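Local coordinates for protein listeriolysin O (Listeria monocytogenes, PDB 4CDB) that perforates cholesterol-containing host membranes by binding to them, changing conformation and assembling into an oligomeric, membrane-inserted pore, at residues L432-E445 / W454-V466. Numbering follows the deposited sequence.
Sequences LPGNARNINVYAKE and WRTVIDDRNLPLV. With TAM (tris(hydroxyethyl)aminomethane), chain U; ACT (acetate ion), chain B.
Lys444 lies over one face of the Trp454 indole: its NZ sits 4.1 Å from the centroid of the five-membered ring and 4° off the normal, a cation-pi contact, while CE makes a CH-pi contact with the six-membered ring. The lysine chain is fully extended beyond CG, which carries NZ across the indole to an acetate ion, probably from the crystallisation liquor, NZ of Lys444 to acetate O 2.6 Å. Backbone N of Glu445 lies in plane at the indole edge. In Tyr442, CG anti to the backbone N (chi1 179°) sends the ring across toward the other strand, where its edge meets the Asp459 carboxylate, the two planes 85° apart, and its OH accepts a hydrogen bond from Thr456 OG1 at 3.0 Å. Arg461 grips that carboxylate side-on, NE to OD1 2.8 Å and NH2 to OD2. Asp459 N donates to O5 of the bound tris(hydroxyethyl)aminomethane. On the other face of the sheet, Val441 packs on Ile458 and Leu463, against strand 468-475. Two bulges break the antiparallel ladder: Ala443 O accepts from both Val457 N (2.7 Å) and Ile458 N (3.1 Å), a classic bulge, and Asn462 with Leu463 opposite Ile439 forms a G1 bulge. There Asn440 OD1 takes Asn462 N at 2.9 Å. The pairing is that of a beta hairpin in the four-stranded sheet of the cytolysin beta-sandwich domain; the hairpin's turn end carries the conserved undecapeptide, including Glu445, Trp454 and Arg455.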
ATOM      1  N   LEU A 432      14.081  33.123 -14.642  1.00 44.44           N
ATOM      2  CA  LEU A 432      13.929  31.867 -15.367  1.00 43.42           C
ATOM      3  C   LEU A 432      12.807  31.014 -14.786  1.00 46.28           C
ATOM      4  O   LEU A 432      12.761  30.779 -13.576  1.00 43.64           O
ATOM      5  CB  LEU A 432      15.241  31.077 -15.351  1.00 40.79           C
ATOM      6  CG  LEU A 432      16.471  31.782 -15.925  1.00 45.21           C
ATOM      7  CD1 LEU A 432      17.689  30.877 -15.851  1.00 43.48           C
ATOM      8  CD2 LEU A 432      16.216  32.224 -17.354  1.00 45.70           C
ATOM      9  N   PRO A 433      11.895  30.548 -15.651  1.00 50.32           N
ATOM     10  CA  PRO A 433      10.823  29.637 -15.236  1.00 48.21           C
ATOM     11  C   PRO A 433      11.380  28.254 -14.913  1.00 44.87           C
ATOM     12  O   PRO A 433      12.533  27.973 -15.245  1.00 42.78           O
ATOM     13  CB  PRO A 433       9.923  29.573 -16.472  1.00 47.49           C
ATOM     14  CG  PRO A 433      10.835  29.867 -17.616  1.00 50.91           C
ATOM     15  CD  PRO A 433      11.832  30.861 -17.089  1.00 48.41           C
ATOM     16  N   GLY A 434      10.575  27.410 -14.275  1.00 44.70           N
ATOM     17  CA  GLY A 434      11.027  26.099 -13.843  1.00 30.54           C
ATOM     18  C   GLY A 434      11.433  25.176 -14.976  1.00 34.05           C
ATOM     19  O   GLY A 434      12.332  24.348 -14.820  1.00 35.19           O
ATOM     20  N   ASN A 435      10.778  25.324 -16.123  1.00 39.64           N
ATOM     21  CA  ASN A 435      11.040  24.457 -17.267  1.00 48.02           C
ATOM     22  C   ASN A 435      12.227  24.913 -18.113  1.00 48.27           C
ATOM     23  O   ASN A 435      12.348  24.535 -19.280  1.00 49.64           O
ATOM     24  CB  ASN A 435       9.787  24.323 -18.139  1.00 49.67           C
ATOM     25  CG  ASN A 435       9.241  25.669 -18.588  1.00 52.12           C
ATOM     26  OD1 ASN A 435       9.282  26.649 -17.844  1.00 49.68           O
ATOM     27  ND2 ASN A 435       8.724  25.720 -19.811  1.00 54.55           N
ATOM     28  N   ALA A 436      13.102  25.722 -17.526  1.00 46.18           N
ATOM     29  CA  ALA A 436      14.276  26.214 -18.238  1.00 45.09           C
ATOM     30  C   ALA A 436      15.504  25.351 -17.965  1.00 43.72           C
ATOM     31  O   ALA A 436      15.793  25.012 -16.816  1.00 46.05           O
ATOM     32  CB  ALA A 436      14.557  27.662 -17.869  1.00 45.37           C
ATOM     33  N   ARG A 437      16.223  24.998 -19.026  1.00 44.18           N
ATOM     34  CA  ARG A 437      17.467  24.249 -18.883  1.00 50.31           C
ATOM     35  C   ARG A 437      18.513  24.681 -19.907  1.00 45.76           C
ATOM     36  O   ARG A 437      18.223  25.470 -20.808  1.00 42.22           O
ATOM     37  CB  ARG A 437      17.212  22.741 -18.974  1.00 58.69           C
ATOM     38  CG  ARG A 437      16.568  22.277 -20.273  1.00 66.83           C
ATOM     39  CD  ARG A 437      16.322  20.773 -20.242  1.00 73.22           C
ATOM     40  NE  ARG A 437      15.576  20.301 -21.406  1.00 81.00           N
ATOM     41  CZ  ARG A 437      16.125  19.737 -22.478  1.00 84.38           C
ATOM     42  NH1 ARG A 437      17.437  19.565 -22.544  1.00 84.15           N
ATOM     43  NH2 ARG A 437      15.358  19.341 -23.484  1.00 85.31           N
ATOM     44  N   ASN A 438      19.728  24.159 -19.755  1.00 42.23           N
ATOM     45  CA  ASN A 438      20.843  24.495 -20.636  1.00 47.61           C
ATOM     46  C   ASN A 438      21.110  25.995 -20.698  1.00 42.87           C
ATOM     47  O   ASN A 438      21.032  26.611 -21.762  1.00 37.39           O
ATOM     48  CB  ASN A 438      20.622  23.923 -22.037  1.00 57.67           C
ATOM     49  CG  ASN A 438      20.707  22.411 -22.065  1.00 70.61           C
ATOM     50  OD1 ASN A 438      21.531  21.815 -21.373  1.00 76.44           O
ATOM     51  ND2 ASN A 438      19.851  21.784 -22.862  1.00 72.75           N
ATOM     52  N   ILE A 439      21.418  26.574 -19.542  1.00 45.18           N
ATOM     53  CA  ILE A 439      21.691  27.999 -19.447  1.00 47.78           C
ATOM     54  C   ILE A 439      23.093  28.317 -19.959  1.00 43.59           C
ATOM     55  O   ILE A 439      24.075  27.706 -19.532  1.00 38.39           O
ATOM     56  CB  ILE A 439      21.524  28.517 -18.000  1.00 48.44           C
ATOM     57  CG1 ILE A 439      20.044  28.708 -17.667  1.00 51.43           C
ATOM     58  CG2 ILE A 439      22.259  29.828 -17.807  1.00 45.22           C
ATOM     59  CD1 ILE A 439      19.322  27.440 -17.276  1.00 52.79           C
ATOM     60  N   ASN A 440      23.175  29.265 -20.888  1.00 41.88           N
ATOM     61  CA  ASN A 440      24.454  29.713 -21.422  1.00 40.91           C
ATOM     62  C   ASN A 440      24.756  31.147 -20.998  1.00 37.39           C
ATOM     63  O   ASN A 440      23.946  32.048 -21.209  1.00 35.57           O
ATOM     64  CB  ASN A 440      24.462  29.606 -22.947  1.00 41.00           C
ATOM     65  CG  ASN A 440      24.176  28.200 -23.434  1.00 46.09           C
ATOM     66  OD1 ASN A 440      24.737  27.229 -22.928  1.00 44.98           O
ATOM     67  ND2 ASN A 440      23.290  28.083 -24.416  1.00 48.86           N
ATOM     68  N   VAL A 441      25.922  31.353 -20.397  1.00 33.95           N
ATOM     69  CA  VAL A 441      26.315  32.681 -19.947  1.00 33.85           C
ATOM     70  C   VAL A 441      27.613  33.117 -20.614  1.00 37.32           C
ATOM     71  O   VAL A 441      28.658  32.494 -20.419  1.00 34.55           O
ATOM     72  CB  VAL A 441      26.487  32.724 -18.420  1.00 36.17           C
ATOM     73  CG1 VAL A 441      27.016  34.084 -17.979  1.00 37.12           C
ATOM     74  CG2 VAL A 441      25.169  32.409 -17.736  1.00 32.17           C
ATOM     75  N   TYR A 442      27.532  34.183 -21.407  1.00 34.18           N
ATOM     76  CA  TYR A 442      28.689  34.727 -22.112  1.00 33.00           C
ATOM     77  C   TYR A 442      28.854  36.218 -21.823  1.00 32.67           C
ATOM     78  O   TYR A 442      27.869  36.954 -21.745  1.00 32.48           O
ATOM     79  CB  TYR A 442      28.545  34.499 -23.620  1.00 35.44           C
ATOM     80  CG  TYR A 442      29.684  35.052 -24.447  1.00 36.42           C
ATOM     81  CD1 TYR A 442      30.829  34.300 -24.677  1.00 37.19           C
ATOM     82  CD2 TYR A 442      29.612  36.323 -25.007  1.00 36.92           C
ATOM     83  CE1 TYR A 442      31.870  34.798 -25.435  1.00 38.46           C
ATOM     84  CE2 TYR A 442      30.651  36.829 -25.766  1.00 39.56           C
ATOM     85  CZ  TYR A 442      31.778  36.061 -25.976  1.00 41.39           C
ATOM     86  OH  TYR A 442      32.816  36.556 -26.730  1.00 47.12           O
ATOM     87  N   ALA A 443      30.099  36.663 -21.671  1.00 30.75           N
ATOM     88  CA  ALA A 443      30.372  38.080 -21.459  1.00 32.12           C
ATOM     89  C   ALA A 443      31.719  38.464 -22.052  1.00 33.63           C
ATOM     90  O   ALA A 443      32.699  37.731 -21.906  1.00 34.23           O
ATOM     91  CB  ALA A 443      30.330  38.417 -19.976  1.00 29.93           C
ATOM     92  N   LYS A 444      31.756  39.611 -22.724  1.00 29.09           N
ATOM     93  CA  LYS A 444      32.994  40.139 -23.284  1.00 30.74           C
ATOM     94  C   LYS A 444      33.171  41.614 -22.933  1.00 28.92           C
ATOM     95  O   LYS A 444      32.202  42.308 -22.615  1.00 27.43           O
ATOM     96  CB  LYS A 444      33.035  39.952 -24.803  1.00 31.31           C
ATOM     97  CG  LYS A 444      31.927  40.677 -25.556  1.00 32.01           C
ATOM     98  CD  LYS A 444      32.015  40.414 -27.055  1.00 34.49           C
ATOM     99  CE  LYS A 444      30.921  41.160 -27.805  1.00 39.51           C
ATOM    100  NZ  LYS A 444      30.963  40.908 -29.273  1.00 44.45           N
ATOM    101  N   GLU A 445      34.410  42.090 -22.992  1.00 29.67           N
ATOM    102  CA  GLU A 445      34.697  43.479 -22.657  1.00 29.21           C
ATOM    103  C   GLU A 445      35.562  44.141 -23.720  1.00 34.87           C
ATOM    104  O   GLU A 445      36.460  43.512 -24.283  1.00 39.10           O
ATOM    105  CB  GLU A 445      35.361  43.576 -21.280  1.00 28.25           C
ATOM    106  CG  GLU A 445      36.646  42.769 -21.135  1.00 28.23           C
ATOM    107  CD  GLU A 445      37.902  43.616 -21.254  1.00 38.04           C
ATOM    108  OE1 GLU A 445      37.797  44.820 -21.577  1.00 39.32           O
ATOM    109  OE2 GLU A 445      38.998  43.070 -21.020  1.00 33.69           O
ATOM    110  N   TRP A 454      37.606  43.129 -28.708  1.00 35.46           N
ATOM    111  CA  TRP A 454      36.799  42.497 -27.671  1.00 35.85           C
ATOM    112  C   TRP A 454      37.558  41.340 -27.037  1.00 38.16           C
ATOM    113  O   TRP A 454      38.215  40.567 -27.736  1.00 41.04           O
ATOM    114  CB  TRP A 454      35.478  41.978 -28.246  1.00 34.99           C
ATOM    115  CG  TRP A 454      34.533  43.059 -28.654  1.00 40.33           C
ATOM    116  CD1 TRP A 454      34.284  43.498 -29.922  1.00 47.44           C
ATOM    117  CD2 TRP A 454      33.702  43.841 -27.788  1.00 38.45           C
ATOM    118  NE1 TRP A 454      33.350  44.507 -29.898  1.00 49.70           N
ATOM    119  CE2 TRP A 454      32.976  44.736 -28.599  1.00 43.09           C
ATOM    120  CE3 TRP A 454      33.501  43.872 -26.405  1.00 33.48           C
ATOM    121  CZ2 TRP A 454      32.065  45.652 -28.071  1.00 45.69           C
ATOM    122  CZ3 TRP A 454      32.597  44.780 -25.883  1.00 38.65           C
ATOM    123  CH2 TRP A 454      31.891  45.658 -26.715  1.00 44.05           C
ATOM    124  N   ARG A 455      37.463  41.220 -25.716  1.00 37.72           N
ATOM    125  CA  ARG A 455      38.060  40.093 -25.009  1.00 36.72           C
ATOM    126  C   ARG A 455      36.998  39.327 -24.234  1.00 34.65           C
ATOM    127  O   ARG A 455      36.237  39.916 -23.463  1.00 32.86           O
ATOM    128  CB  ARG A 455      39.157  40.566 -24.054  1.00 43.48           C
ATOM    129  CG  ARG A 455      39.780  39.444 -23.235  1.00 45.86           C
ATOM    130  CD  ARG A 455      40.849  39.975 -22.297  1.00 46.44           C
ATOM    131  NE  ARG A 455      41.848  40.766 -23.009  1.00 45.44           N
ATOM    132  CZ  ARG A 455      42.906  41.330 -22.434  1.00 48.15           C
ATOM    133  NH1 ARG A 455      43.109  41.191 -21.131  1.00 51.42           N
ATOM    134  NH2 ARG A 455      43.761  42.034 -23.163  1.00 44.28           N
ATOM    135  N   THR A 456      36.945  38.016 -24.446  1.00 39.54           N
ATOM    136  CA  THR A 456      35.990  37.171 -23.742  1.00 40.80           C
ATOM    137  C   THR A 456      36.336  37.094 -22.258  1.00 39.16           C
ATOM    138  O   THR A 456      37.482  36.826 -21.895  1.00 37.15           O
ATOM    139  CB  THR A 456      35.950  35.747 -24.335  1.00 39.98           C
ATOM    140  OG1 THR A 456      35.519  35.807 -25.700  1.00 45.42           O
ATOM    141  CG2 THR A 456      34.993  34.863 -23.547  1.00 37.62           C
ATOM    142  N   VAL A 457      35.347  37.344 -21.406  1.00 36.71           N
ATOM    143  CA  VAL A 457      35.534  37.245 -19.965  1.00 38.37           C
ATOM    144  C   VAL A 457      34.932  35.946 -19.438  1.00 39.72           C
ATOM    145  O   VAL A 457      35.542  35.255 -18.623  1.00 42.40           O
ATOM    146  CB  VAL A 457      34.890  38.435 -19.226  1.00 38.95           C
ATOM    147  CG1 VAL A 457      35.182  38.357 -17.733  1.00 44.08           C
ATOM    148  CG2 VAL A 457      35.400  39.741 -19.794  1.00 36.03           C
ATOM    149  N   ILE A 458      33.726  35.626 -19.906  1.00 38.80           N
ATOM    150  CA  ILE A 458      33.019  34.413 -19.497  1.00 40.58           C
ATOM    151  C   ILE A 458      32.417  33.694 -20.700  1.00 42.84           C
ATOM    152  O   ILE A 458      31.845  34.327 -21.586  1.00 43.55           O
ATOM    153  CB  ILE A 458      31.858  34.729 -18.526  1.00 41.27           C
ATOM    154  CG1 ILE A 458      32.324  35.625 -17.380  1.00 44.33           C
ATOM    155  CG2 ILE A 458      31.235  33.445 -17.975  1.00 39.90           C
ATOM    156  CD1 ILE A 458      31.214  35.997 -16.432  1.00 46.58           C
ATOM    157  N   ASP A 459      32.539  32.370 -20.717  1.00 44.90           N
ATOM    158  CA  ASP A 459      31.889  31.546 -21.731  1.00 49.05           C
ATOM    159  C   ASP A 459      31.484  30.203 -21.126  1.00 48.82           C
ATOM    160  O   ASP A 459      32.084  29.171 -21.423  1.00 51.36           O
ATOM    161  CB  ASP A 459      32.819  31.336 -22.932  1.00 54.61           C
ATOM    162  CG  ASP A 459      32.081  30.858 -24.177  1.00 59.70           C
ATOM    163  OD1 ASP A 459      30.989  30.263 -24.048  1.00 60.71           O
ATOM    164  OD2 ASP A 459      32.600  31.076 -25.292  1.00 61.24           O
ATOM    165  N   ASP A 460      30.467  30.224 -20.267  1.00 49.37           N
ATOM    166  CA  ASP A 460      29.986  29.005 -19.621  1.00 50.53           C
ATOM    167  C   ASP A 460      28.699  28.517 -20.276  1.00 49.88           C
ATOM    168  O   ASP A 460      27.758  29.290 -20.462  1.00 48.41           O
ATOM    169  CB  ASP A 460      29.768  29.232 -18.124  1.00 52.07           C
ATOM    170  CG  ASP A 460      31.055  29.552 -17.388  1.00 56.59           C
ATOM    171  OD1 ASP A 460      32.137  29.169 -17.884  1.00 55.18           O
ATOM    172  OD2 ASP A 460      30.987  30.182 -16.311  1.00 59.49           O
ATOM    173  N   ARG A 461      28.660  27.233 -20.621  1.00 53.32           N
ATOM    174  CA  ARG A 461      27.545  26.685 -21.385  1.00 56.05           C
ATOM    175  C   ARG A 461      26.880  25.499 -20.693  1.00 54.50           C
ATOM    176  O   ARG A 461      27.502  24.810 -19.882  1.00 53.62           O
ATOM    177  CB  ARG A 461      28.018  26.280 -22.784  1.00 61.09           C
ATOM    178  CG  ARG A 461      28.912  27.318 -23.442  1.00 66.44           C
ATOM    179  CD  ARG A 461      29.320  26.925 -24.849  1.00 71.89           C
ATOM    180  NE  ARG A 461      30.327  27.841 -25.379  1.00 78.47           N
ATOM    181  CZ  ARG A 461      30.733  27.859 -26.645  1.00 83.66           C
ATOM    182  NH1 ARG A 461      30.215  27.012 -27.524  1.00 85.49           N
ATOM    183  NH2 ARG A 461      31.654  28.731 -27.032  1.00 82.82           N
ATOM    184  N   ASN A 462      25.609  25.278 -21.019  1.00 57.74           N
ATOM    185  CA  ASN A 462      24.843  24.145 -20.505  1.00 61.70           C
ATOM    186  C   ASN A 462      24.807  24.090 -18.979  1.00 60.73           C
ATOM    187  O   ASN A 462      25.013  23.036 -18.379  1.00 61.23           O
ATOM    188  CB  ASN A 462      25.384  22.832 -21.075  1.00 66.12           C
ATOM    189  CG  ASN A 462      25.514  22.866 -22.586  1.00 68.55           C
ATOM    190  OD1 ASN A 462      24.664  23.422 -23.281  1.00 66.97           O
ATOM    191  ND2 ASN A 462      26.586  22.275 -23.103  1.00 69.36           N
ATOM    192  N   LEU A 463      24.547  25.238 -18.362  1.00 57.44           N
ATOM    193  CA  LEU A 463      24.492  25.337 -16.910  1.00 52.65           C
ATOM    194  C   LEU A 463      23.115  24.932 -16.392  1.00 50.64           C
ATOM    195  O   LEU A 463      22.102  25.190 -17.045  1.00 49.68           O
ATOM    196  CB  LEU A 463      24.829  26.760 -16.458  1.00 52.78           C
ATOM    197  CG  LEU A 463      26.226  27.273 -16.815  1.00 57.42           C
ATOM    198  CD1 LEU A 463      26.391  28.726 -16.396  1.00 56.96           C
ATOM    199  CD2 LEU A 463      27.292  26.402 -16.172  1.00 58.60           C
ATOM    200  N   PRO A 464      23.077  24.288 -15.216  1.00 49.67           N
ATOM    201  CA  PRO A 464      21.805  23.867 -14.622  1.00 48.58           C
ATOM    202  C   PRO A 464      21.028  25.057 -14.079  1.00 48.89           C
ATOM    203  O   PRO A 464      21.622  26.088 -13.766  1.00 52.73           O
ATOM    204  CB  PRO A 464      22.248  22.971 -13.464  1.00 46.94           C
ATOM    205  CG  PRO A 464      23.582  23.515 -13.071  1.00 47.51           C
ATOM    206  CD  PRO A 464      24.227  23.921 -14.369  1.00 49.42           C
ATOM    207  N   LEU A 465      19.712  24.912 -13.974  1.00 48.75           N
ATOM    208  CA  LEU A 465      18.880  25.956 -13.389  1.00 49.84           C
ATOM    209  C   LEU A 465      18.951  25.903 -11.866  1.00 52.15           C
ATOM    210  O   LEU A 465      18.571  24.904 -11.255  1.00 56.29           O
ATOM    211  CB  LEU A 465      17.429  25.809 -13.851  1.00 48.59           C
ATOM    212  CG  LEU A 465      16.420  26.744 -13.183  1.00 51.43           C
ATOM    213  CD1 LEU A 465      16.786  28.196 -13.450  1.00 53.01           C
ATOM    214  CD2 LEU A 465      15.001  26.443 -13.648  1.00 50.32           C
ATOM    215  N   VAL A 466      19.444  26.979 -11.258  1.00 46.84           N
ATOM    216  CA  VAL A 466      19.515  27.079  -9.803  1.00 41.63           C
ATOM    217  C   VAL A 466      18.635  28.216  -9.298  1.00 44.46           C
ATOM    218  O   VAL A 466      18.082  28.976 -10.089  1.00 48.34           O
ATOM    219  CB  VAL A 466      20.959  27.298  -9.320  1.00 46.65           C
ATOM    220  CG1 VAL A 466      21.817  26.098  -9.676  1.00 47.76           C
ATOM    221  CG2 VAL A 466      21.535  28.573  -9.925  1.00 40.77           C
TER
HETATM  222  C   TAM U1546      37.168  30.665 -19.622  1.00 94.53           C
HETATM  223  C1  TAM U1546      37.865  29.842 -20.702  1.00 97.76           C
HETATM  224  C2  TAM U1546      35.649  30.687 -19.780  1.00 88.22           C
HETATM  225  C3  TAM U1546      37.774  32.066 -19.636  1.00 96.45           C
HETATM  226  C4  TAM U1546      36.891  29.095 -21.606  1.00 97.57           C
HETATM  227  C5  TAM U1546      34.959  30.901 -18.435  1.00 81.00           C
HETATM  228  C6  TAM U1546      36.933  33.058 -20.434  1.00 96.75           C
HETATM  229  N   TAM U1546      37.474  30.062 -18.325  1.00 94.12           N
HETATM  230  O4  TAM U1546      37.095  29.530 -22.956  1.00 97.42           O
HETATM  231  O5  TAM U1546      33.554  31.077 -18.644  1.00 76.42           O
HETATM  232  O6  TAM U1546      37.022  32.755 -21.832  1.00 98.02           O
HETATM  233  C   ACT B1527      30.713  43.723 -31.549  1.00 96.11           C
HETATM  234  O   ACT B1527      30.185  42.986 -30.689  1.00 94.94           O
HETATM  235  OXT ACT B1527      31.708  43.358 -32.211  1.00 96.39           O
HETATM  236  CH3 ACT B1527      30.163  45.103 -31.758  1.00 95.95           C